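Local coordinates for protein arginase (Medicago truncatula, PDB 6VSS) that hydrolyses L-arginine to urea and L-ornithine with two manganese ions per subunit, and also turns agmatine into putrescine and urea, at residues D188-F193 / S223-V228; K48-L53 / V112-G117; R247-L252 / F291-N296. One frame throughout, in Å; residues are numbered along the deposited sequence.

Contact 1 of 3, residues D188-F193 / S223-V228; sequences DLYHDF and SITNDV. With MN (manganese (II) ion), chain J.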
loop_
_atom_site.group_PDB
_atom_site.type_symbol
_atom_site.label_atom_id
_atom_site.label_comp_id
_atom_site.label_asym_id
_atom_site.label_seq_id
_atom_site.Cartn_x
_atom_site.Cartn_y
_atom_site.Cartn_z
ATOM N N ASP B 188 24.439 5.659 -18.291
ATOM C CA ASP B 188 25.201 4.411 -18.058
ATOM C C ASP B 188 26.535 4.425 -18.815
ATOM O O ASP B 188 26.948 3.361 -19.258
ATOM C CB ASP B 188 24.387 3.194 -18.461
ATOM C CG ASP B 188 23.186 2.923 -17.570
ATOM O OD1 ASP B 188 23.087 3.601 -16.515
ATOM O OD2 ASP B 188 22.413 1.999 -17.920
ATOM N N LEU B 189 27.270 5.545 -18.757
ATOM C CA LEU B 189 28.560 5.718 -19.481
ATOM C C LEU B 189 29.742 5.987 -18.538
ATOM O O LEU B 189 30.799 6.316 -19.055
ATOM C CB LEU B 189 28.375 6.866 -20.469
ATOM C CG LEU B 189 27.757 6.436 -21.794
ATOM C CD1 LEU B 189 27.227 7.641 -22.569
ATOM C CD2 LEU B 189 28.778 5.672 -22.637
ATOM N N TYR B 190 29.596 5.825 -17.219
ATOM C CA TYR B 190 30.716 5.982 -16.257
ATOM C C TYR B 190 31.918 5.113 -16.649
ATOM O O TYR B 190 31.732 3.916 -16.944
ATOM C CB TYR B 190 30.327 5.492 -14.874
ATOM C CG TYR B 190 29.491 6.459 -14.101
ATOM C CD1 TYR B 190 30.075 7.408 -13.274
ATOM C CD2 TYR B 190 28.108 6.404 -14.189
ATOM C CE1 TYR B 190 29.283 8.263 -12.525
ATOM C CE2 TYR B 190 27.304 7.247 -13.441
ATOM C CZ TYR B 190 27.899 8.187 -12.625
ATOM O OH TYR B 190 27.090 9.045 -11.937
ATOM N N HIS B 191 33.131 5.658 -16.588
ATOM C CA HIS B 191 34.360 4.858 -16.844
ATOM C C HIS B 191 34.577 3.933 -15.648
ATOM O O HIS B 191 35.011 2.804 -15.861
ATOM C CB HIS B 191 35.590 5.735 -17.087
ATOM C CG HIS B 191 36.851 4.946 -17.219
ATOM N ND1 HIS B 191 37.027 3.982 -18.210
ATOM C CD2 HIS B 191 37.992 4.969 -16.504
ATOM C CE1 HIS B 191 38.226 3.464 -18.103
ATOM N NE2 HIS B 191 38.835 4.048 -17.060
ATOM N N ASP B 192 34.201 4.388 -14.451
ATOM C CA ASP B 192 34.653 3.799 -13.161
ATOM C C ASP B 192 33.646 4.196 -12.076
ATOM O O ASP B 192 33.753 5.273 -11.495
ATOM C CB ASP B 192 36.093 4.238 -12.867
ATOM C CG ASP B 192 36.724 3.667 -11.612
ATOM O OD1 ASP B 192 36.112 2.785 -10.967
ATOM O OD2 ASP B 192 37.845 4.096 -11.307
ATOM N N PHE B 193 32.695 3.313 -11.826
ATOM C CA PHE B 193 31.674 3.404 -10.759
ATOM C C PHE B 193 32.055 2.410 -9.654
ATOM O O PHE B 193 31.806 1.180 -9.850
ATOM C CB PHE B 193 30.281 3.110 -11.335
ATOM C CG PHE B 193 29.168 3.520 -10.407
ATOM C CD1 PHE B 193 28.797 2.710 -9.349
ATOM C CD2 PHE B 193 28.551 4.746 -10.542
ATOM C CE1 PHE B 193 27.806 3.121 -8.469
ATOM C CE2 PHE B 193 27.552 5.152 -9.662
ATOM C CZ PHE B 193 27.185 4.342 -8.629
ATOM N N SER B 223 19.712 12.673 -15.756
ATOM C CA SER B 223 20.562 12.359 -14.577
ATOM C C SER B 223 21.984 12.061 -15.068
ATOM O O SER B 223 22.255 10.920 -15.451
ATOM C CB SER B 223 20.041 11.217 -13.779
ATOM O OG SER B 223 20.838 11.093 -12.628
ATOM N N ILE B 224 22.842 13.066 -15.078
ATOM C CA ILE B 224 24.139 12.956 -15.774
ATOM C C ILE B 224 25.121 13.883 -15.058
ATOM O O ILE B 224 24.785 15.033 -14.758
ATOM C CB ILE B 224 23.924 13.229 -17.266
ATOM C CG1 ILE B 224 25.238 13.183 -18.049
ATOM C CG2 ILE B 224 23.130 14.505 -17.450
ATOM C CD1 ILE B 224 25.076 13.363 -19.545
ATOM N N THR B 225 26.249 13.316 -14.681
ATOM C CA THR B 225 27.355 14.024 -13.999
ATOM C C THR B 225 28.171 14.695 -15.091
ATOM O O THR B 225 28.063 14.260 -16.237
ATOM C CB THR B 225 28.150 13.012 -13.178
ATOM O OG1 THR B 225 28.558 12.053 -14.154
ATOM C CG2 THR B 225 27.321 12.377 -12.079
ATOM N N ASN B 226 28.970 15.689 -14.734
ATOM C CA ASN B 226 29.777 16.443 -15.716
ATOM C C ASN B 226 30.893 15.527 -16.233
ATOM O O ASN B 226 31.282 15.711 -17.364
ATOM C CB ASN B 226 30.201 17.807 -15.164
ATOM C CG ASN B 226 29.006 18.666 -14.774
ATOM O OD1 ASN B 226 28.046 18.768 -15.522
ATOM N ND2 ASN B 226 29.021 19.248 -13.585
ATOM N N ASP B 227 31.341 14.521 -15.509
ATOM C CA ASP B 227 32.406 13.621 -16.037
ATOM C C ASP B 227 31.850 12.710 -17.129
ATOM O O ASP B 227 32.608 12.300 -18.009
ATOM C CB ASP B 227 33.003 12.748 -14.948
ATOM C CG ASP B 227 34.012 13.533 -14.143
ATOM O OD1 ASP B 227 34.502 14.556 -14.666
ATOM O OD2 ASP B 227 34.277 13.137 -13.002
ATOM N N VAL B 228 30.560 12.406 -17.072
ATOM C CA VAL B 228 29.901 11.500 -18.063
ATOM C C VAL B 228 29.542 12.338 -19.280
ATOM O O VAL B 228 29.583 11.790 -20.384
ATOM C CB VAL B 228 28.702 10.780 -17.424
ATOM C CG1 VAL B 228 27.754 10.179 -18.441
ATOM C CG2 VAL B 228 29.224 9.729 -16.456
HETATM MN MN MN J . 20.328 2.065 -17.315
HETATM O O HOH W 1 20.572 3.353 -15.721
#
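Tyr190 and Val228 meet at the mouth of the active site of the arginase fold. The loop after strand 178-183 meets the start of helix 226-234, which follows strand 213-221. Val228 CG2 sits squarely over one face of the Tyr190 ring in a CH-pi contact, 4.0 Å from the ring centroid and 8° off its normal. The two side chains cross at about a right angle. Val228 CG1 is anti to the backbone N (chi1 163°), which leaves CG2 to meet the ring while CG1 packs on Leu189 CB at 3.9 Å. The opposite face of the ring carries Phe193 CD2, 3.8 Å above the plane and over its centre. The ring is sandwiched between a methyl group and Phe193 CD2, which should limit its rotation. Its OH end reaches Thr225, where Tyr190 OH lies 3.3 Å from Thr225 CG2.

Thr225 takes the N-cap position of helix 226-234, and Val228 N makes a weak hydrogen bond back to Thr225 O. The first turn of this helix therefore supplies the surface that Tyr190 leans on. The loop is tied down by Leu189 O, which accepts a hydrogen bond from Gln231 of the same helix, and by Tyr190 O, bonded to Ser202. Asn98 of a neighbouring subunit packs on Tyr190, Ser223 and Thr225. Leu189, Tyr190, Ser223 and Asn98 all belong to the L-ornithine site, so the pocket wall is built across a subunit boundary.

At the inner end of the loop Asp188 joins His160, Asp184 and Asp269 on one manganese ion. Asp188 OD2 binds the manganese at 2.2 Å. The other oxygen, Asp188 OD1, accepts a 2.6 Å hydrogen bond from the water that is also bound to that manganese ion.

Contact 2 of 3, residues K48-L53 / V112-G117; sequences KFKGEL and VITNVG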
loop_
_atom_site.group_PDB
_atom_site.type_symbol
_atom_site.label_atom_id
_atom_site.label_comp_id
_atom_site.label_asym_id
_atom_site.label_seq_id
_atom_site.Cartn_x
_atom_site.Cartn_y
_atom_site.Cartn_z
ATOM N N LYS B 48 16.692 -24.781 -29.116
ATOM C CA LYS B 48 16.592 -25.784 -30.207
ATOM C C LYS B 48 15.097 -26.045 -30.429
ATOM O O LYS B 48 14.640 -26.027 -31.576
ATOM C CB LYS B 48 17.389 -27.035 -29.805
ATOM C CG LYS B 48 17.045 -28.337 -30.520
ATOM C CD LYS B 48 17.939 -29.506 -30.059
ATOM C CE LYS B 48 17.855 -30.710 -30.965
ATOM N NZ LYS B 48 16.575 -31.428 -30.768
ATOM N N PHE B 49 14.374 -26.317 -29.346
ATOM C CA PHE B 49 12.904 -26.499 -29.364
ATOM C C PHE B 49 12.259 -25.339 -30.163
ATOM O O PHE B 49 11.672 -25.580 -31.249
ATOM C CB PHE B 49 12.412 -26.658 -27.934
ATOM C CG PHE B 49 10.911 -26.573 -27.799
ATOM C CD1 PHE B 49 10.084 -27.097 -28.771
ATOM C CD2 PHE B 49 10.334 -26.009 -26.678
ATOM C CE1 PHE B 49 8.709 -27.025 -28.628
ATOM C CE2 PHE B 49 8.963 -25.918 -26.556
ATOM C CZ PHE B 49 8.154 -26.434 -27.523
ATOM N N LYS B 50 12.433 -24.094 -29.698
ATOM C CA LYS B 50 11.724 -22.911 -30.250
ATOM C C LYS B 50 12.179 -22.650 -31.690
ATOM O O LYS B 50 11.307 -22.318 -32.495
ATOM C CB LYS B 50 11.865 -21.751 -29.270
ATOM C CG LYS B 50 11.167 -22.012 -27.938
ATOM C CD LYS B 50 9.753 -22.452 -28.131
ATOM C CE LYS B 50 8.954 -22.528 -26.856
ATOM N NZ LYS B 50 8.778 -21.203 -26.221
ATOM N N GLY B 51 13.438 -22.939 -32.042
ATOM C CA GLY B 51 13.912 -22.770 -33.423
ATOM C C GLY B 51 13.224 -23.724 -34.409
ATOM O O GLY B 51 12.817 -23.293 -35.486
ATOM N N GLU B 52 13.155 -25.010 -34.068
ATOM C CA GLU B 52 12.503 -26.085 -34.861
ATOM C C GLU B 52 11.033 -25.736 -34.992
ATOM O O GLU B 52 10.495 -25.859 -36.064
ATOM C CB GLU B 52 12.622 -27.432 -34.144
ATOM C CG GLU B 52 14.004 -28.052 -34.231
ATOM C CD GLU B 52 14.188 -29.360 -33.461
ATOM O OE1 GLU B 52 15.366 -29.766 -33.265
ATOM O OE2 GLU B 52 13.158 -29.992 -33.072
ATOM N N LEU B 53 10.413 -25.313 -33.884
ATOM C CA LEU B 53 8.982 -24.969 -33.918
ATOM C C LEU B 53 8.784 -23.912 -35.010
ATOM O O LEU B 53 7.998 -24.128 -35.942
ATOM C CB LEU B 53 8.543 -24.486 -32.538
ATOM C CG LEU B 53 7.123 -23.956 -32.508
ATOM C CD1 LEU B 53 6.182 -24.933 -33.175
ATOM C CD2 LEU B 53 6.680 -23.676 -31.084
ATOM N N VAL B 112 5.731 -14.670 -33.491
ATOM C CA VAL B 112 5.778 -13.264 -33.017
ATOM C C VAL B 112 6.589 -13.181 -31.729
ATOM O O VAL B 112 7.351 -12.234 -31.577
ATOM C CB VAL B 112 4.363 -12.722 -32.813
ATOM C CG1 VAL B 112 4.428 -11.300 -32.300
ATOM C CG2 VAL B 112 3.589 -12.825 -34.110
ATOM N N ILE B 113 6.384 -14.101 -30.799
ATOM C CA ILE B 113 7.135 -14.053 -29.510
ATOM C C ILE B 113 7.168 -15.438 -28.880
ATOM O O ILE B 113 6.171 -16.162 -28.930
ATOM C CB ILE B 113 6.552 -12.983 -28.572
ATOM C CG1 ILE B 113 7.511 -12.721 -27.410
ATOM C CG2 ILE B 113 5.141 -13.399 -28.103
ATOM C CD1 ILE B 113 6.977 -11.730 -26.432
ATOM N N THR B 114 8.318 -15.796 -28.323
ATOM C CA THR B 114 8.472 -17.099 -27.672
ATOM C C THR B 114 9.397 -16.928 -26.463
ATOM O O THR B 114 10.338 -16.123 -26.534
ATOM C CB THR B 114 8.927 -18.104 -28.741
ATOM O OG1 THR B 114 8.760 -19.405 -28.208
ATOM C CG2 THR B 114 10.381 -17.993 -29.102
ATOM N N ASN B 115 9.224 -17.772 -25.454
ATOM C CA ASN B 115 10.125 -17.820 -24.279
ATOM C C ASN B 115 11.206 -18.870 -24.513
ATOM O O ASN B 115 10.852 -19.981 -24.819
ATOM C CB ASN B 115 9.361 -18.143 -23.006
ATOM C CG ASN B 115 10.262 -18.051 -21.789
ATOM O OD1 ASN B 115 11.216 -17.260 -21.740
ATOM N ND2 ASN B 115 9.996 -18.877 -20.805
ATOM N N VAL B 116 12.467 -18.549 -24.310
ATOM C CA VAL B 116 13.562 -19.556 -24.289
ATOM C C VAL B 116 13.789 -19.924 -22.821
ATOM O O VAL B 116 13.477 -21.054 -22.449
ATOM C CB VAL B 116 14.841 -19.032 -24.960
ATOM C CG1 VAL B 116 16.055 -19.895 -24.624
ATOM C CG2 VAL B 116 14.680 -18.916 -26.467
ATOM N N GLY B 117 14.160 -18.952 -21.982
ATOM C CA GLY B 117 14.210 -19.158 -20.524
ATOM C C GLY B 117 15.228 -18.265 -19.849
ATOM O O GLY B 117 15.596 -17.277 -20.441
HETATM O O HOH W 2 6.663 -19.288 -25.151
#
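Lys50 runs over one face of the Phe49 ring on its way to Thr114, its CD 3.8 Å above the ring plane and offset toward the rim. Lys50 then carries the contact across to Thr114 and Asn115. Its chain bends at chi2 and again at chi4, and curls round the Thr114 hydroxyl. Lys50 CD comes to 3.2 Å from Thr114 OG1 on the way. At the end of the chain, Lys50 NZ gives a hydrogen bond to Thr114 OG1 at 2.7 Å. A second hydrogen bond runs from Lys50 NZ to the backbone Asn115 O at 2.8 Å. It meets the carbonyl at a C=O...N angle of 139°, tilted 20° from its plane. A water accepts from both Lys50 NZ and Asn115 N, each at 3.0 Å, and so bridges helix and strand once more.

Asp126 of a neighbouring subunit forms a salt bridge with Lys50 NZ. This charge probably helps to keep the buried amine protonated. Glu52 is also paired across that interface, with Lys30 of the same neighbouring subunit.

Strand 113-118 is the outermost strand on its side of the sheet within this chain, and it pairs with strand 63-69. The long N-terminal helix 25-57 packs against it, with Lys50 joined by Ile43, Arg46 and Met54. This is helix-on-sheet packing in the alpha/beta arginase fold, set at a subunit interface of the homohexamer.

Contact 3 of 3, residues R247-L252 / F291-N296; sequences RDRPIL and FRDILN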
loop_
_atom_site.group_PDB
_atom_site.type_symbol
_atom_site.label_atom_id
_atom_site.label_comp_id
_atom_site.label_asym_id
_atom_site.label_seq_id
_atom_site.Cartn_x
_atom_site.Cartn_y
_atom_site.Cartn_z
ATOM N N ARG B 247 11.876 20.035 -28.674
ATOM C CA ARG B 247 12.678 20.365 -29.880
ATOM C C ARG B 247 13.128 19.073 -30.593
ATOM O O ARG B 247 13.251 19.109 -31.829
ATOM C CB ARG B 247 13.862 21.274 -29.535
ATOM C CG ARG B 247 15.074 20.521 -29.014
ATOM C CD ARG B 247 16.397 21.174 -29.354
ATOM N NE ARG B 247 17.434 20.156 -29.388
ATOM C CZ ARG B 247 18.718 20.369 -29.135
ATOM N NH1 ARG B 247 19.141 21.580 -28.819
ATOM N NH2 ARG B 247 19.574 19.365 -29.195
ATOM N N ASP B 248 13.445 18.005 -29.843
ATOM C CA ASP B 248 13.950 16.738 -30.422
ATOM C C ASP B 248 12.826 15.876 -30.984
ATOM O O ASP B 248 13.170 14.892 -31.690
ATOM C CB ASP B 248 14.708 15.905 -29.397
ATOM C CG ASP B 248 16.025 16.525 -28.979
ATOM O OD1 ASP B 248 16.401 17.549 -29.632
ATOM O OD2 ASP B 248 16.602 16.039 -27.938
ATOM N N ARG B 249 11.539 16.147 -30.695
ATOM C CA ARG B 249 10.451 15.198 -31.109
ATOM C C ARG B 249 10.583 14.847 -32.585
ATOM O O ARG B 249 10.591 13.674 -32.943
ATOM C CB ARG B 249 9.033 15.698 -30.849
ATOM C CG ARG B 249 8.756 15.852 -29.366
ATOM C CD ARG B 249 7.302 16.046 -29.036
ATOM N NE ARG B 249 7.077 16.018 -27.599
ATOM C CZ ARG B 249 7.056 14.938 -26.814
ATOM N NH1 ARG B 249 7.271 13.733 -27.278
ATOM N NH2 ARG B 249 6.822 15.069 -25.530
ATOM N N PRO B 250 10.717 15.842 -33.486
ATOM C CA PRO B 250 10.698 15.557 -34.920
ATOM C C PRO B 250 11.821 14.592 -35.337
ATOM O O PRO B 250 11.598 13.758 -36.179
ATOM C CB PRO B 250 10.872 16.934 -35.585
ATOM C CG PRO B 250 10.552 17.947 -34.484
ATOM C CD PRO B 250 10.921 17.262 -33.182
ATOM N N ILE B 251 12.987 14.665 -34.714
ATOM C CA ILE B 251 14.118 13.750 -35.063
ATOM C C ILE B 251 13.841 12.396 -34.430
ATOM O O ILE B 251 14.206 11.378 -35.005
ATOM C CB ILE B 251 15.474 14.293 -34.576
ATOM C CG1 ILE B 251 15.666 15.756 -34.978
ATOM C CG2 ILE B 251 16.627 13.424 -35.086
ATOM C CD1 ILE B 251 15.719 15.973 -36.464
ATOM N N LEU B 252 13.319 12.395 -33.216
ATOM C CA LEU B 252 13.251 11.130 -32.440
ATOM C C LEU B 252 12.143 10.263 -33.037
ATOM O O LEU B 252 12.331 9.047 -33.080
ATOM C CB LEU B 252 13.035 11.438 -30.952
ATOM C CG LEU B 252 14.213 12.123 -30.275
ATOM C CD1 LEU B 252 13.873 12.497 -28.836
ATOM C CD2 LEU B 252 15.467 11.264 -30.343
ATOM N N PHE B 291 4.626 6.779 -21.339
ATOM C CA PHE B 291 4.631 5.448 -21.974
ATOM C C PHE B 291 4.600 5.589 -23.515
ATOM O O PHE B 291 5.420 4.962 -24.232
ATOM C CB PHE B 291 3.501 4.571 -21.430
ATOM C CG PHE B 291 3.697 3.138 -21.844
ATOM C CD1 PHE B 291 4.466 2.273 -21.083
ATOM C CD2 PHE B 291 3.191 2.662 -23.045
ATOM C CE1 PHE B 291 4.683 0.950 -21.470
ATOM C CE2 PHE B 291 3.410 1.340 -23.434
ATOM C CZ PHE B 291 4.161 0.492 -22.652
ATOM N N ARG B 292 3.710 6.442 -23.988
ATOM C CA ARG B 292 3.428 6.745 -25.409
ATOM C C ARG B 292 4.652 7.418 -26.052
ATOM O O ARG B 292 4.756 7.416 -27.256
ATOM C CB ARG B 292 2.109 7.527 -25.321
ATOM C CG ARG B 292 1.532 8.057 -26.618
ATOM C CD ARG B 292 0.812 7.066 -27.508
ATOM N NE ARG B 292 0.098 6.059 -26.740
ATOM C CZ ARG B 292 -0.173 4.808 -27.171
ATOM N NH1 ARG B 292 0.239 4.397 -28.359
ATOM N NH2 ARG B 292 -0.820 3.959 -26.376
ATOM N N ASP B 293 5.567 8.031 -25.315
ATOM C CA ASP B 293 6.771 8.610 -25.982
ATOM C C ASP B 293 7.659 7.467 -26.487
ATOM O O ASP B 293 8.111 7.487 -27.631
ATOM C CB ASP B 293 7.617 9.460 -25.025
ATOM C CG ASP B 293 7.035 10.797 -24.630
ATOM O OD1 ASP B 293 6.669 11.546 -25.517
ATOM O OD2 ASP B 293 7.016 11.083 -23.438
ATOM N N ILE B 294 7.884 6.453 -25.668
ATOM C CA ILE B 294 8.686 5.275 -26.119
ATOM C C ILE B 294 7.987 4.629 -27.345
ATOM O O ILE B 294 8.694 4.184 -28.299
ATOM C CB ILE B 294 8.883 4.276 -24.966
ATOM C CG1 ILE B 294 9.556 4.965 -23.768
ATOM C CG2 ILE B 294 9.683 3.069 -25.434
ATOM C CD1 ILE B 294 10.050 4.041 -22.716
ATOM N N LEU B 295 6.648 4.535 -27.336
ATOM C CA LEU B 295 5.928 3.801 -28.415
ATOM C C LEU B 295 6.040 4.613 -29.715
ATOM O O LEU B 295 6.202 4.029 -30.783
ATOM C CB LEU B 295 4.455 3.577 -28.034
ATOM C CG LEU B 295 4.210 2.611 -26.885
ATOM C CD1 LEU B 295 2.742 2.347 -26.650
ATOM C CD2 LEU B 295 4.912 1.303 -27.112
ATOM N N ASN B 296 5.906 5.929 -29.634
ATOM C CA ASN B 296 6.049 6.815 -30.825
ATOM C C ASN B 296 7.418 6.589 -31.489
ATOM O O ASN B 296 7.495 6.378 -32.731
ATOM C CB ASN B 296 5.869 8.270 -30.441
ATOM C CG ASN B 296 4.446 8.590 -30.040
ATOM O OD1 ASN B 296 3.534 7.822 -30.315
ATOM N ND2 ASN B 296 4.242 9.720 -29.393
#
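Arg249 reaches over to Asp293 from helix 245-252, and the contact rests on this one pair. From Arg249 CB the chain goes to CG, which lies beside the backbone N. From there it runs extended through CD to NE, which carries the guanidinium to the other helix. No atom from CB to NE comes within 4.2 Å of the other helix. Touching begins at the guanidinium carbon, with Arg249 CZ 3.7 Å from Asp293 OD1. At the tip, Arg249 NH1 gives a hydrogen bond to Asp293 OD1 at 2.9 Å, as part of a salt bridge. The N-H...O angle is 163°, so the bond is nearly straight. Arg249 NH2 is farther away, 3.5 Å from the same Asp293 OD1. The pairing is therefore single-pronged.

The two helices belong to the alpha/beta arginase fold: helix 245-252 follows strand 238-241, and helix 291-300 leads to strand 305-311. Their closest CA atoms, those of Arg249 and Asp293, are 9.1 Å apart. The charged pair spans this gap at the surface, away from the annotated sites.

The carboxylate lies at the edge of the guanidinium, and the planes of the two groups are 22° apart. Asp293 OD1 is approached on its syn side, yet from 31° out of the carboxylate plane. The other oxygen, Asp293 OD2, accepts a hydrogen bond from Leu290 N, which helps to fix the turn of the carboxylate. Next door on helix 291-300, Arg292 faces other partners: it forms a salt bridge with Glu102 and a hydrogen bond to Gly287 O of a neighbouring subunit.

The contacts follow one another along the chain in the order 2, 1, 3, and none touches another. Contact 1 is part of the active site, since it includes a manganese ligand and residues of the L-ornithine site. Contact 2 lies on the opposite side of the chain's centre, about 37 Å away between centres and about 21 Å between nearest atoms. Contact 3 is nearer to contact 1, with centres about 24 Å apart and nearest atoms about 12 Å apart. Contacts 2 and 3 have centres about 32 Å apart, nearest atoms about 13 Å. Each has residues that reach another subunit, in contact 3 Phe291 and Arg292; contact 1 alone does so at the substrate pocket.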